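Local coordinates for beta-ketoacyl-[acyl-carrier-protein] synthase FabY (Pseudomonas aeruginosa, PDB 4CW4) that condenses acetyl-CoA with malonyl-ACP to form acetoacetyl-ACP, the primer that starts fatty acid synthesis, and works as a homodimer, at residues Ala42-Leu47 against Ser73-Glu78; Pro134-Ile139 against Ser150-Cys155; Ala433-Ala438 against Glu531-Asn536. All coordinates share one frame; numbering follows the deposited sequence.

Contact 1: Ala42-Leu47 against Ser73-Glu78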
ATOM      1  N   ALA A  42      -2.673  13.604  37.593  1.00 13.30           N
ATOM      2  CA  ALA A  42      -2.532  13.097  36.214  1.00 12.70           C
ATOM      3  C   ALA A  42      -3.845  12.540  35.684  1.00 12.46           C
ATOM      4  O   ALA A  42      -4.192  12.771  34.529  1.00 12.00           O
ATOM      5  CB  ALA A  42      -1.465  12.039  36.137  1.00 13.07           C
ATOM      6  N   ARG A  43      -4.565  11.819  36.539  1.00 11.97           N
ATOM      7  CA  ARG A  43      -5.860  11.251  36.170  1.00 12.82           C
ATOM      8  C   ARG A  43      -6.865  12.357  35.900  1.00 12.86           C
ATOM      9  O   ARG A  43      -7.554  12.328  34.888  1.00 13.81           O
ATOM     10  CB  ARG A  43      -6.385  10.298  37.253  1.00 14.42           C
ATOM     11  CG  ARG A  43      -7.866   9.952  37.105  1.00 14.30           C
ATOM     12  CD  ARG A  43      -8.304   8.754  37.932  1.00 15.83           C
ATOM     13  NE  ARG A  43      -8.079   9.028  39.348  1.00 16.63           N
ATOM     14  CZ  ARG A  43      -7.106   8.492  40.080  1.00 18.52           C
ATOM     15  NH1 ARG A  43      -6.261   7.593  39.579  1.00 18.45           N
ATOM     16  NH2 ARG A  43      -6.981   8.851  41.346  1.00 19.34           N
ATOM     17  N   GLN A  44      -6.948  13.336  36.795  1.00 13.57           N
ATOM     18  CA  GLN A  44      -7.955  14.377  36.660  1.00 14.86           C
ATOM     19  C   GLN A  44      -7.655  15.265  35.459  1.00 13.82           C
ATOM     20  O   GLN A  44      -8.562  15.733  34.775  1.00 15.24           O
ATOM     21  CB  GLN A  44      -8.059  15.178  37.957  1.00 16.86           C
ATOM     22  CG  GLN A  44      -8.704  14.358  39.067  1.00 18.56           C
ATOM     23  CD  GLN A  44      -8.434  14.880  40.477  1.00 20.73           C
ATOM     24  OE1 GLN A  44      -7.791  15.917  40.690  1.00 21.78           O
ATOM     25  NE2 GLN A  44      -8.922  14.139  41.453  1.00 21.68           N
ATOM     26  N   GLU A  45      -6.381  15.487  35.175  1.00 13.00           N
ATOM     27  CA  GLU A  45      -6.007  16.258  33.998  1.00 12.13           C
ATOM     28  C   GLU A  45      -6.448  15.541  32.716  1.00 11.79           C
ATOM     29  O   GLU A  45      -7.030  16.145  31.815  1.00 12.68           O
ATOM     30  CB  GLU A  45      -4.494  16.466  33.955  1.00 12.73           C
ATOM     31  CG  GLU A  45      -4.066  17.344  32.796  1.00 13.85           C
ATOM     32  CD  GLU A  45      -2.568  17.489  32.704  1.00 14.66           C
ATOM     33  OE1 GLU A  45      -1.863  16.454  32.547  1.00 15.08           O
ATOM     34  OE2 GLU A  45      -2.100  18.642  32.792  1.00 17.46           O
ATOM     35  N   THR A  46      -6.160  14.252  32.621  1.00 11.35           N
ATOM     36  CA  THR A  46      -6.569  13.482  31.445  1.00 11.51           C
ATOM     37  C   THR A  46      -8.083  13.418  31.310  1.00 11.71           C
ATOM     38  O   THR A  46      -8.600  13.580  30.212  1.00 11.60           O
ATOM     39  CB  THR A  46      -5.962  12.087  31.485  1.00 11.22           C
ATOM     40  OG1 THR A  46      -4.539  12.195  31.330  1.00 10.63           O
ATOM     41  CG2 THR A  46      -6.518  11.212  30.371  1.00 11.69           C
ATOM     42  N   LEU A  47      -8.784  13.177  32.410  1.00 10.94           N
ATOM     43  CA  LEU A  47     -10.248  13.186  32.402  1.00 12.21           C
ATOM     44  C   LEU A  47     -10.835  14.522  31.969  1.00 12.49           C
ATOM     45  O   LEU A  47     -11.787  14.557  31.188  1.00 13.53           O
ATOM     46  CB  LEU A  47     -10.829  12.757  33.755  1.00 13.15           C
ATOM     47  CG  LEU A  47     -10.622  11.298  34.179  1.00 14.49           C
ATOM     48  CD1 LEU A  47     -11.215  11.037  35.575  1.00 14.49           C
ATOM     49  CD2 LEU A  47     -11.183  10.318  33.172  1.00 16.60           C
ATOM     50  N   SER A  73     -13.944  22.218  38.842  1.00 36.39           N
ATOM     51  CA  SER A  73     -12.538  21.882  38.927  1.00 35.45           C
ATOM     52  C   SER A  73     -12.353  20.508  38.291  1.00 33.50           C
ATOM     53  O   SER A  73     -13.324  19.767  38.117  1.00 32.63           O
ATOM     54  CB  SER A  73     -12.103  21.836  40.383  1.00 36.19           C
ATOM     55  OG  SER A  73     -12.837  20.850  41.082  1.00 37.79           O
ATOM     56  N   PRO A  74     -11.113  20.165  37.918  1.00 32.18           N
ATOM     57  CA  PRO A  74     -10.821  18.794  37.485  1.00 30.77           C
ATOM     58  C   PRO A  74     -11.272  17.727  38.505  1.00 29.63           C
ATOM     59  O   PRO A  74     -11.707  16.655  38.090  1.00 28.02           O
ATOM     60  CB  PRO A  74      -9.303  18.805  37.323  1.00 31.72           C
ATOM     61  CG  PRO A  74      -8.996  20.227  36.928  1.00 32.34           C
ATOM     62  CD  PRO A  74      -9.976  21.076  37.679  1.00 32.66           C
ATOM     63  N   GLU A  75     -11.185  18.013  39.804  1.00 29.63           N
ATOM     64  CA  GLU A  75     -11.686  17.076  40.817  1.00 30.14           C
ATOM     65  C   GLU A  75     -13.195  16.880  40.684  1.00 28.63           C
ATOM     66  O   GLU A  75     -13.716  15.764  40.837  1.00 28.07           O
ATOM     67  CB  GLU A  75     -11.401  17.583  42.236  1.00 32.79           C
ATOM     68  CG  GLU A  75      -9.942  17.870  42.548  1.00 35.81           C
ATOM     69  CD  GLU A  75      -9.592  19.350  42.454  1.00 38.12           C
ATOM     70  OE1 GLU A  75      -9.596  19.905  41.330  1.00 39.54           O
ATOM     71  OE2 GLU A  75      -9.307  19.957  43.506  1.00 39.13           O
ATOM     72  N   ASP A  76     -13.903  17.976  40.424  1.00 28.65           N
ATOM     73  CA  ASP A  76     -15.346  17.916  40.235  1.00 27.72           C
ATOM     74  C   ASP A  76     -15.671  17.152  38.959  1.00 24.92           C
ATOM     75  O   ASP A  76     -16.652  16.437  38.896  1.00 24.24           O
ATOM     76  CB  ASP A  76     -15.947  19.319  40.159  1.00 29.54           C
ATOM     77  CG  ASP A  76     -15.700  20.149  41.418  1.00 31.69           C
ATOM     78  OD1 ASP A  76     -15.610  19.590  42.537  1.00 32.16           O
ATOM     79  OD2 ASP A  76     -15.603  21.380  41.277  1.00 32.57           O
ATOM     80  N   ILE A  77     -14.834  17.301  37.934  1.00 23.72           N
ATOM     81  CA  ILE A  77     -15.081  16.618  36.669  1.00 22.33           C
ATOM     82  C   ILE A  77     -14.972  15.114  36.852  1.00 20.59           C
ATOM     83  O   ILE A  77     -15.777  14.368  36.321  1.00 20.57           O
ATOM     84  CB  ILE A  77     -14.138  17.105  35.562  1.00 22.45           C
ATOM     85  CG1 ILE A  77     -14.570  18.512  35.141  1.00 23.43           C
ATOM     86  CG2 ILE A  77     -14.144  16.133  34.353  1.00 21.87           C
ATOM     87  CD1 ILE A  77     -13.665  19.180  34.133  1.00 23.45           C
ATOM     88  N   GLU A  78     -13.981  14.664  37.608  1.00 21.09           N
ATOM     89  CA  GLU A  78     -13.833  13.240  37.853  1.00 20.16           C
ATOM     90  C   GLU A  78     -15.052  12.690  38.578  1.00 19.09           C
ATOM     91  O   GLU A  78     -15.591  11.671  38.188  1.00 18.84           O
ATOM     92  CB  GLU A  78     -12.575  12.942  38.651  1.00 20.06           C
ATOM     93  CG  GLU A  78     -12.412  11.482  39.000  1.00 20.59           C
ATOM     94  CD  GLU A  78     -11.194  11.220  39.851  1.00 21.72           C
ATOM     95  OE1 GLU A  78     -10.869  12.033  40.742  1.00 23.27           O
ATOM     96  OE2 GLU A  78     -10.572  10.181  39.646  1.00 22.43           O
TER
HETATM   97  O   HOH W   1      -8.842  10.777  42.194  1.00 24.58           O
HETATM   98  O   HOH W   2     -11.158  15.491  35.795  1.00 20.82           O
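R43 and Q44 on helix 40-53 both reach the carboxylate of E78 on helix 74-87, joining two steeply crossing helices; the axes of the short segments approach to 8.6 Å, at 76°. R43 NE makes a salt bridge to E78 OE2 at 2.8 Å, the guanidinium and carboxylate planes being nearly coplanar, although the hydrogen bond is bent (137°). Q44 NE2 takes the other oxygen, E78 OE1, at 3.0 Å in a straighter bond, its amide turned steeply against the carboxylate. Water 1 accepts from R43 NH2 and donates to E78 OE1, closing a small polar ring. Glutamate suits this place because it offers two oxygens at the end of an extended chain, one for R43 and one for Q44, and methylenes for L47: L47 CD1 packs on E78 CG at 3.7 Å, while L47 also touches I85 and F86 farther along helix 74-87. Where the CA atoms come nearest, at Q44 and P74, Q44 CB rests on P74 CB, proline fitting the first turn, where its missing N-H costs nothing. S73 and D76 form the capping box that starts helix 74-87: D76 N donates to S73 OG, and S73 N donates to D76 OD2 at 3.1 Å.

Contact 2: Pro134-Ile139 against Ser150-Cys155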
ATOM      1  N   PRO A 134     -36.525  -3.391 -21.081  1.00 15.68           N
ATOM      2  CA  PRO A 134     -36.630  -4.852 -21.137  1.00 17.81           C
ATOM      3  C   PRO A 134     -37.663  -5.249 -22.179  1.00 19.01           C
ATOM      4  O   PRO A 134     -38.733  -4.657 -22.241  1.00 18.27           O
ATOM      5  CB  PRO A 134     -37.073  -5.227 -19.715  1.00 18.26           C
ATOM      6  CG  PRO A 134     -36.597  -4.095 -18.855  1.00 18.06           C
ATOM      7  CD  PRO A 134     -36.730  -2.879 -19.713  1.00 16.28           C
ATOM      8  N   ALA A 135     -37.325  -6.197 -23.044  1.00 21.44           N
ATOM      9  CA  ALA A 135     -38.129  -6.421 -24.234  1.00 21.44           C
ATOM     10  C   ALA A 135     -39.552  -6.877 -23.929  1.00 20.85           C
ATOM     11  O   ALA A 135     -40.464  -6.649 -24.725  1.00 20.92           O
ATOM     12  CB  ALA A 135     -37.438  -7.419 -25.155  1.00 22.97           C
ATOM     13  N   ASN A 136     -39.748  -7.497 -22.767  1.00 21.15           N
ATOM     14  CA  ASN A 136     -41.019  -8.110 -22.437  1.00 22.17           C
ATOM     15  C   ASN A 136     -41.961  -7.108 -21.778  1.00 22.50           C
ATOM     16  O   ASN A 136     -43.159  -7.356 -21.739  1.00 24.94           O
ATOM     17  CB  ASN A 136     -40.778  -9.329 -21.531  1.00 23.73           C
ATOM     18  CG  ASN A 136     -41.910 -10.331 -21.564  1.00 25.60           C
ATOM     19  OD1 ASN A 136     -42.737 -10.396 -20.640  1.00 28.14           O
ATOM     20  ND2 ASN A 136     -41.957 -11.128 -22.623  1.00 25.24           N
ATOM     21  N   TRP A 137     -41.430  -5.981 -21.280  1.00 20.03           N
ATOM     22  CA  TRP A 137     -42.255  -4.943 -20.645  1.00 20.98           C
ATOM     23  C   TRP A 137     -43.122  -4.196 -21.667  1.00 22.08           C
ATOM     24  O   TRP A 137     -42.681  -3.900 -22.777  1.00 24.19           O
ATOM     25  CB  TRP A 137     -41.399  -3.914 -19.882  1.00 19.01           C
ATOM     26  CG  TRP A 137     -40.670  -4.431 -18.671  1.00 17.85           C
ATOM     27  CD1 TRP A 137     -40.486  -5.730 -18.310  1.00 18.05           C
ATOM     28  CD2 TRP A 137     -40.041  -3.639 -17.648  1.00 17.00           C
ATOM     29  NE1 TRP A 137     -39.776  -5.801 -17.134  1.00 18.21           N
ATOM     30  CE2 TRP A 137     -39.489  -4.530 -16.707  1.00 17.47           C
ATOM     31  CE3 TRP A 137     -39.891  -2.263 -17.444  1.00 18.19           C
ATOM     32  CZ2 TRP A 137     -38.801  -4.089 -15.576  1.00 18.85           C
ATOM     33  CZ3 TRP A 137     -39.215  -1.829 -16.319  1.00 19.40           C
ATOM     34  CH2 TRP A 137     -38.674  -2.742 -15.402  1.00 19.15           C
ATOM     35  N   SER A 138     -44.350  -3.894 -21.260  1.00 21.09           N
ATOM     36  CA  SER A 138     -45.259  -3.034 -22.008  1.00 21.15           C
ATOM     37  C   SER A 138     -45.076  -1.599 -21.570  1.00 19.97           C
ATOM     38  O   SER A 138     -44.947  -1.346 -20.380  1.00 19.26           O
ATOM     39  CB  SER A 138     -46.723  -3.387 -21.674  1.00 21.50           C
ATOM     40  OG  SER A 138     -47.061  -4.694 -22.050  1.00 22.28           O
ATOM     41  N   ILE A 139     -45.119  -0.667 -22.519  1.00 19.86           N
ATOM     42  CA  ILE A 139     -45.076   0.762 -22.224  1.00 22.65           C
ATOM     43  C   ILE A 139     -46.139   1.469 -23.032  1.00 24.46           C
ATOM     44  O   ILE A 139     -46.297   1.198 -24.232  1.00 23.58           O
ATOM     45  CB  ILE A 139     -43.749   1.408 -22.667  1.00 25.44           C
ATOM     46  CG1 ILE A 139     -42.577   0.503 -22.349  1.00 27.18           C
ATOM     47  CG2 ILE A 139     -43.584   2.774 -22.014  1.00 25.75           C
ATOM     48  CD1 ILE A 139     -42.281   0.364 -20.868  1.00 27.61           C
ATOM     49  N   SER A 150     -46.265  -2.179 -17.819  1.00 15.50           N
ATOM     50  CA  SER A 150     -46.743  -3.471 -17.335  1.00 15.82           C
ATOM     51  C   SER A 150     -45.728  -4.543 -17.616  1.00 16.48           C
ATOM     52  O   SER A 150     -45.059  -4.537 -18.641  1.00 17.72           O
ATOM     53  CB  SER A 150     -48.084  -3.866 -17.957  1.00 18.52           C
ATOM     54  OG  SER A 150     -49.068  -2.938 -17.589  1.00 20.83           O
ATOM     55  N   ILE A 151     -45.617  -5.458 -16.666  1.00 17.30           N
ATOM     56  CA  ILE A 151     -44.630  -6.521 -16.687  1.00 20.15           C
ATOM     57  C   ILE A 151     -45.370  -7.845 -16.824  1.00 24.26           C
ATOM     58  O   ILE A 151     -46.392  -8.060 -16.169  1.00 25.75           O
ATOM     59  CB  ILE A 151     -43.788  -6.490 -15.392  1.00 20.39           C
ATOM     60  CG1 ILE A 151     -42.936  -5.216 -15.363  1.00 19.21           C
ATOM     61  CG2 ILE A 151     -42.925  -7.732 -15.287  1.00 21.88           C
ATOM     62  CD1 ILE A 151     -42.185  -4.983 -14.052  1.00 19.66           C
ATOM     63  N   HIS A 152     -44.846  -8.725 -17.669  1.00 26.34           N
ATOM     64  CA  HIS A 152     -45.536  -9.976 -18.016  1.00 28.87           C
ATOM     65  C   HIS A 152     -44.733 -11.226 -17.686  1.00 33.71           C
ATOM     66  O   HIS A 152     -45.258 -12.349 -17.760  1.00 36.50           O
ATOM     67  CB  HIS A 152     -45.853  -9.981 -19.502  1.00 25.46           C
ATOM     68  CG  HIS A 152     -46.524  -8.730 -19.954  1.00 20.73           C
ATOM     69  ND1 HIS A 152     -47.852  -8.486 -19.697  1.00 18.47           N
ATOM     70  CD2 HIS A 152     -46.045  -7.616 -20.549  1.00 19.51           C
ATOM     71  CE1 HIS A 152     -48.173  -7.294 -20.163  1.00 18.15           C
ATOM     72  NE2 HIS A 152     -47.095  -6.746 -20.690  1.00 18.59           N
ATOM     73  N   GLU A 153     -43.475 -11.016 -17.308  1.00 35.15           N
ATOM     74  CA  GLU A 153     -42.498 -12.074 -17.103  1.00 36.80           C
ATOM     75  C   GLU A 153     -41.871 -11.833 -15.729  1.00 35.64           C
ATOM     76  O   GLU A 153     -41.833 -10.695 -15.271  1.00 35.00           O
ATOM     77  CB  GLU A 153     -41.394 -11.924 -18.143  1.00 38.91           C
ATOM     78  CG  GLU A 153     -41.033 -13.150 -18.934  1.00 42.08           C
ATOM     79  CD  GLU A 153     -39.694 -12.979 -19.643  1.00 44.21           C
ATOM     80  OE1 GLU A 153     -39.491 -11.941 -20.303  1.00 44.84           O
ATOM     81  OE2 GLU A 153     -38.833 -13.877 -19.527  1.00 45.79           O
ATOM     82  N   ARG A 154     -41.380 -12.887 -15.082  1.00 35.23           N
ATOM     83  CA  ARG A 154     -40.619 -12.717 -13.849  1.00 34.66           C
ATOM     84  C   ARG A 154     -39.421 -11.819 -14.110  1.00 31.51           C
ATOM     85  O   ARG A 154     -38.733 -11.961 -15.110  1.00 32.28           O
ATOM     86  CB  ARG A 154     -40.112 -14.057 -13.298  1.00 37.66           C
ATOM     87  CG  ARG A 154     -39.408 -13.922 -11.945  1.00 41.18           C
ATOM     88  CD  ARG A 154     -38.717 -15.203 -11.520  1.00 44.33           C
ATOM     89  NE  ARG A 154     -39.616 -16.352 -11.429  1.00 46.95           N
ATOM     90  CZ  ARG A 154     -39.217 -17.594 -11.158  1.00 48.87           C
ATOM     91  NH1 ARG A 154     -37.929 -17.856 -10.953  1.00 49.88           N
ATOM     92  NH2 ARG A 154     -40.104 -18.579 -11.096  1.00 49.34           N
ATOM     93  N   CYS A 155     -39.158 -10.891 -13.206  1.00 27.65           N
ATOM     94  CA  CYS A 155     -37.916 -10.156 -13.283  1.00 25.80           C
ATOM     95  C   CYS A 155     -37.472  -9.754 -11.901  1.00 21.85           C
ATOM     96  O   CYS A 155     -38.202  -9.916 -10.925  1.00 22.94           O
ATOM     97  CB  CYS A 155     -38.048  -8.943 -14.178  1.00 27.64           C
ATOM     98  SG  CYS A 155     -39.201  -7.771 -13.573  1.00 29.32           S
TER
HETATM   99  O   HOH W   3     -42.617  -8.516 -18.736  1.00 27.16           O
HETATM  100  O   HOH W   4     -43.962 -13.235 -20.698  1.00 29.29           O
HETATM  101  O   HOH W   5     -40.409  -9.142 -16.918  1.00 34.20           O
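S138 and S150 form an antiparallel hydrogen-bonded pair, the register point of the beta hairpin made by strands 138-141 and 147-151. S138 N donates to S150 O at 2.8 Å, and S150 N returns a bond to S138 O at 3.0 Å. Small serines suit this pair, since S138 CB and S150 CB are only 4.0 Å apart; S150 OG turns to T121 on the neighbouring strand 120-124. S138 OG also meets H152 NE2 at the edge of the imidazole, at 2.5 Å, a hydrogen bond so short that its exact length is doubtful, and either atom could be the donor.

Beyond the strand pairing the two segments are joined partly through water. Water 3 donates to N136 OD1 and accepts from H152 N, so the side-chain oxygen of N136 reaches the backbone N-H of H152 through one molecule. With CG anti to the backbone N (chi1 -158°), the amide of N136 stands across the carboxylate of E153, N136 CG 3.2 Å from E153 OE1, without a hydrogen bond between them.

On the more sheltered side W137 supplies a flat surface. I151 CG1 sits over its five-membered ring, 3.7 Å from the centroid and 11° off the normal, a CH-pi contact. P134 CG covers the opposite face, held near by the type I turn from P134 to W137, and C155 SG stands at the ring edge, 4.1 Å from W137 NE1. Tryptophan thus brings a broad apolar ring between proline and isoleucine, while its N-H has a weak bond to water 5. The chemistry implies that the hairpin's open end, where strand 138-141 begins and strand 147-151 ends, is joined by backbone bonds, the serine-histidine contact and water, with aromatic packing beneath.

Contact 3: Ala433-Ala438 against Glu531-Asn536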
ATOM      1  N   ALA A 433      15.013  -6.028  32.345  1.00 13.89           N
ATOM      2  CA  ALA A 433      14.448  -4.706  32.133  1.00 13.35           C
ATOM      3  C   ALA A 433      13.876  -4.554  30.733  1.00 12.34           C
ATOM      4  O   ALA A 433      13.926  -3.469  30.156  1.00 13.47           O
ATOM      5  CB  ALA A 433      15.487  -3.638  32.402  1.00 13.35           C
ATOM      6  N   SER A 434      13.313  -5.635  30.198  1.00 11.85           N
ATOM      7  CA  SER A 434      12.599  -5.548  28.923  1.00 11.72           C
ATOM      8  C   SER A 434      11.186  -6.097  29.061  1.00 11.31           C
ATOM      9  O   SER A 434      10.907  -6.894  29.956  1.00 13.24           O
ATOM     10  CB  SER A 434      13.363  -6.248  27.779  1.00 12.94           C
ATOM     11  OG  SER A 434      13.199  -7.645  27.812  1.00 12.61           O
ATOM     12  N   PHE A 435      10.299  -5.646  28.178  1.00 11.31           N
ATOM     13  CA  PHE A 435       8.924  -6.130  28.135  1.00 11.29           C
ATOM     14  C   PHE A 435       8.475  -6.256  26.684  1.00 10.79           C
ATOM     15  O   PHE A 435       9.114  -5.727  25.765  1.00 11.81           O
ATOM     16  CB  PHE A 435       7.979  -5.258  28.984  1.00 12.80           C
ATOM     17  CG  PHE A 435       7.732  -3.850  28.462  1.00 12.61           C
ATOM     18  CD1 PHE A 435       8.731  -2.881  28.474  1.00 12.60           C
ATOM     19  CD2 PHE A 435       6.461  -3.479  28.029  1.00 13.07           C
ATOM     20  CE1 PHE A 435       8.470  -1.579  28.027  1.00 12.79           C
ATOM     21  CE2 PHE A 435       6.206  -2.192  27.578  1.00 12.41           C
ATOM     22  CZ  PHE A 435       7.214  -1.244  27.583  1.00 12.49           C
ATOM     23  N   VAL A 436       7.380  -6.983  26.497  1.00 10.66           N
ATOM     24  CA  VAL A 436       6.841  -7.239  25.174  1.00 10.21           C
ATOM     25  C   VAL A 436       5.459  -6.616  25.056  1.00 10.64           C
ATOM     26  O   VAL A 436       4.572  -6.839  25.882  1.00 10.73           O
ATOM     27  CB  VAL A 436       6.711  -8.756  24.900  1.00 11.27           C
ATOM     28  CG1 VAL A 436       6.094  -9.013  23.509  1.00 11.09           C
ATOM     29  CG2 VAL A 436       8.050  -9.466  25.040  1.00 12.39           C
ATOM     30  N   HIS A 437       5.290  -5.804  24.027  1.00 10.18           N
ATOM     31  CA  HIS A 437       3.972  -5.398  23.564  1.00  9.70           C
ATOM     32  C   HIS A 437       3.514  -6.472  22.597  1.00  8.78           C
ATOM     33  O   HIS A 437       3.869  -6.471  21.409  1.00  9.39           O
ATOM     34  CB  HIS A 437       4.007  -4.009  22.919  1.00 10.41           C
ATOM     35  CG  HIS A 437       3.363  -2.970  23.775  1.00  9.95           C
ATOM     36  ND1 HIS A 437       2.001  -2.801  23.807  1.00 10.06           N
ATOM     37  CD2 HIS A 437       3.880  -2.108  24.690  1.00 10.14           C
ATOM     38  CE1 HIS A 437       1.700  -1.873  24.698  1.00 10.11           C
ATOM     39  NE2 HIS A 437       2.824  -1.433  25.243  1.00 10.85           N
ATOM     40  N   ALA A 438       2.737  -7.409  23.131  1.00  9.13           N
ATOM     41  CA  ALA A 438       2.287  -8.540  22.360  1.00  9.34           C
ATOM     42  C   ALA A 438       1.302  -8.098  21.313  1.00  9.41           C
ATOM     43  O   ALA A 438       0.542  -7.160  21.508  1.00 10.10           O
ATOM     44  CB  ALA A 438       1.631  -9.564  23.249  1.00 10.11           C
ATOM     45  N   GLU A 531      13.523  -0.715  30.319  1.00 15.34           N
ATOM     46  CA  GLU A 531      14.411   0.070  29.461  1.00 14.94           C
ATOM     47  C   GLU A 531      14.255  -0.256  27.990  1.00 13.27           C
ATOM     48  O   GLU A 531      14.679   0.521  27.155  1.00 13.56           O
ATOM     49  CB  GLU A 531      15.883  -0.143  29.838  1.00 17.13           C
ATOM     50  CG  GLU A 531      16.223   0.093  31.315  1.00 20.22           C
ATOM     51  CD  GLU A 531      16.189   1.549  31.739  1.00 21.88           C
ATOM     52  OE1 GLU A 531      15.711   2.417  30.982  1.00 22.59           O
ATOM     53  OE2 GLU A 531      16.636   1.823  32.875  1.00 23.69           O
ATOM     54  N   VAL A 532      13.669  -1.412  27.688  1.00 12.14           N
ATOM     55  CA  VAL A 532      13.543  -1.876  26.315  1.00 11.73           C
ATOM     56  C   VAL A 532      12.173  -2.490  26.108  1.00 11.41           C
ATOM     57  O   VAL A 532      11.725  -3.275  26.931  1.00 12.41           O
ATOM     58  CB  VAL A 532      14.591  -2.944  26.009  1.00 12.84           C
ATOM     59  CG1 VAL A 532      14.404  -3.536  24.586  1.00 13.60           C
ATOM     60  CG2 VAL A 532      15.978  -2.374  26.188  1.00 14.35           C
ATOM     61  N   CYS A 533      11.521  -2.132  24.995  1.00 10.11           N
ATOM     62  CA  CYS A 533      10.273  -2.777  24.613  1.00 11.46           C
ATOM     63  C   CYS A 533      10.402  -3.433  23.247  1.00 11.56           C
ATOM     64  O   CYS A 533      10.928  -2.826  22.296  1.00 12.56           O
ATOM     65  CB  CYS A 533       9.122  -1.778  24.549  1.00 12.01           C
ATOM     66  SG  CYS A 533       7.525  -2.565  24.207  1.00 13.19           S
ATOM     67  N   PHE A 534       9.909  -4.664  23.159  1.00 10.72           N
ATOM     68  CA  PHE A 534       9.764  -5.365  21.895  1.00 10.42           C
ATOM     69  C   PHE A 534       8.305  -5.263  21.458  1.00  9.71           C
ATOM     70  O   PHE A 534       7.398  -5.775  22.135  1.00 11.02           O
ATOM     71  CB  PHE A 534      10.171  -6.814  22.075  1.00 11.24           C
ATOM     72  CG  PHE A 534      11.591  -6.964  22.545  1.00 10.78           C
ATOM     73  CD1 PHE A 534      12.631  -6.764  21.671  1.00 11.86           C
ATOM     74  CD2 PHE A 534      11.877  -7.269  23.859  1.00 10.98           C
ATOM     75  CE1 PHE A 534      13.929  -6.883  22.081  1.00 11.42           C
ATOM     76  CE2 PHE A 534      13.177  -7.379  24.279  1.00 11.61           C
ATOM     77  CZ  PHE A 534      14.208  -7.187  23.391  1.00 11.47           C
ATOM     78  N   ILE A 535       8.089  -4.580  20.336  1.00  9.57           N
ATOM     79  CA  ILE A 535       6.762  -4.441  19.742  1.00  9.99           C
ATOM     80  C   ILE A 535       6.559  -5.599  18.763  1.00  9.96           C
ATOM     81  O   ILE A 535       7.349  -5.748  17.823  1.00 11.82           O
ATOM     82  CB  ILE A 535       6.635  -3.121  18.956  1.00 11.46           C
ATOM     83  CG1 ILE A 535       7.060  -1.898  19.783  1.00 13.88           C
ATOM     84  CG2 ILE A 535       5.215  -2.955  18.442  1.00 11.87           C
ATOM     85  CD1 ILE A 535       6.297  -1.653  21.020  1.00 16.31           C
ATOM     86  N   ASN A 536       5.534  -6.418  18.984  1.00  8.98           N
ATOM     87  CA  ASN A 536       5.302  -7.575  18.144  1.00  9.27           C
ATOM     88  C   ASN A 536       4.005  -7.475  17.350  1.00 10.11           C
ATOM     89  O   ASN A 536       2.963  -7.072  17.882  1.00 10.15           O
ATOM     90  CB  ASN A 536       5.295  -8.860  18.970  1.00 11.10           C
ATOM     91  CG  ASN A 536       5.532 -10.084  18.100  1.00 11.67           C
ATOM     92  OD1 ASN A 536       6.365 -10.050  17.181  1.00 12.24           O
ATOM     93  ND2 ASN A 536       4.761 -11.141  18.327  1.00 13.04           N
TER
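F435 lays one face of its ring over C533, whose SG lies 3.8 Å from the ring centroid and 21° off its normal, a sulfur-aromatic contact, with C533 CB making a CH-pi contact over the same face. The two residues are partners in a parallel beta pair, strand 434-437 beside strand 532-539, in the buried core of the thiolase-like fold. The phenyl group reaches its neighbour because CG sits between the backbone N and the carbonyl carbon (chi1 68°), folding the ring over the adjacent strand. Cysteine suits the spot: it is slim, and its polarisable sulfur also meets H437 at the ring edge, 3.7 Å from H437 CD2. I535 CD1 packs against H437 CB on this face, which helix 482-496 covers.

On the other face, S434 OG approaches the edge of the F534 ring, 3.5 Å from F534 CE2, while V532 CG1 lies over one face of that ring. The small serine leaves room for the phenyl; its hydroxyl is bonded to V430 O and W466 NE1. Helix 409-425 packs on V532 and F534.

The pair leads toward H439, a predicted active-site residue that directly follows A438, and so probably helps place it. Backbone bonds run its length, among them F534 N to F435 O at 2.9 Å. At its start A433 O accepts twice, from E531 N at 2.8 Å and from V532 N at 3.2 Å.

The three contacts follow one another along the chain and none touches another. Contact 3 alone lies beside the active site: the side chain of N536 is about 5 Å from that of H439 and the side chain of I535 about 11 Å from that of H477, both predicted catalytic histidines. Contact 1, a helix crossing nearer the N-terminus, has its centre 30 Å from that of contact 3, with nearest atoms about 16 Å apart. Contact 2 belongs to a hairpin at the periphery of the chain's fold, its centre 52 Å from the chain's centre and 68 Å from the centre of each of the others. Contacts 2 and 3 lie on opposite sides of the chain's centre.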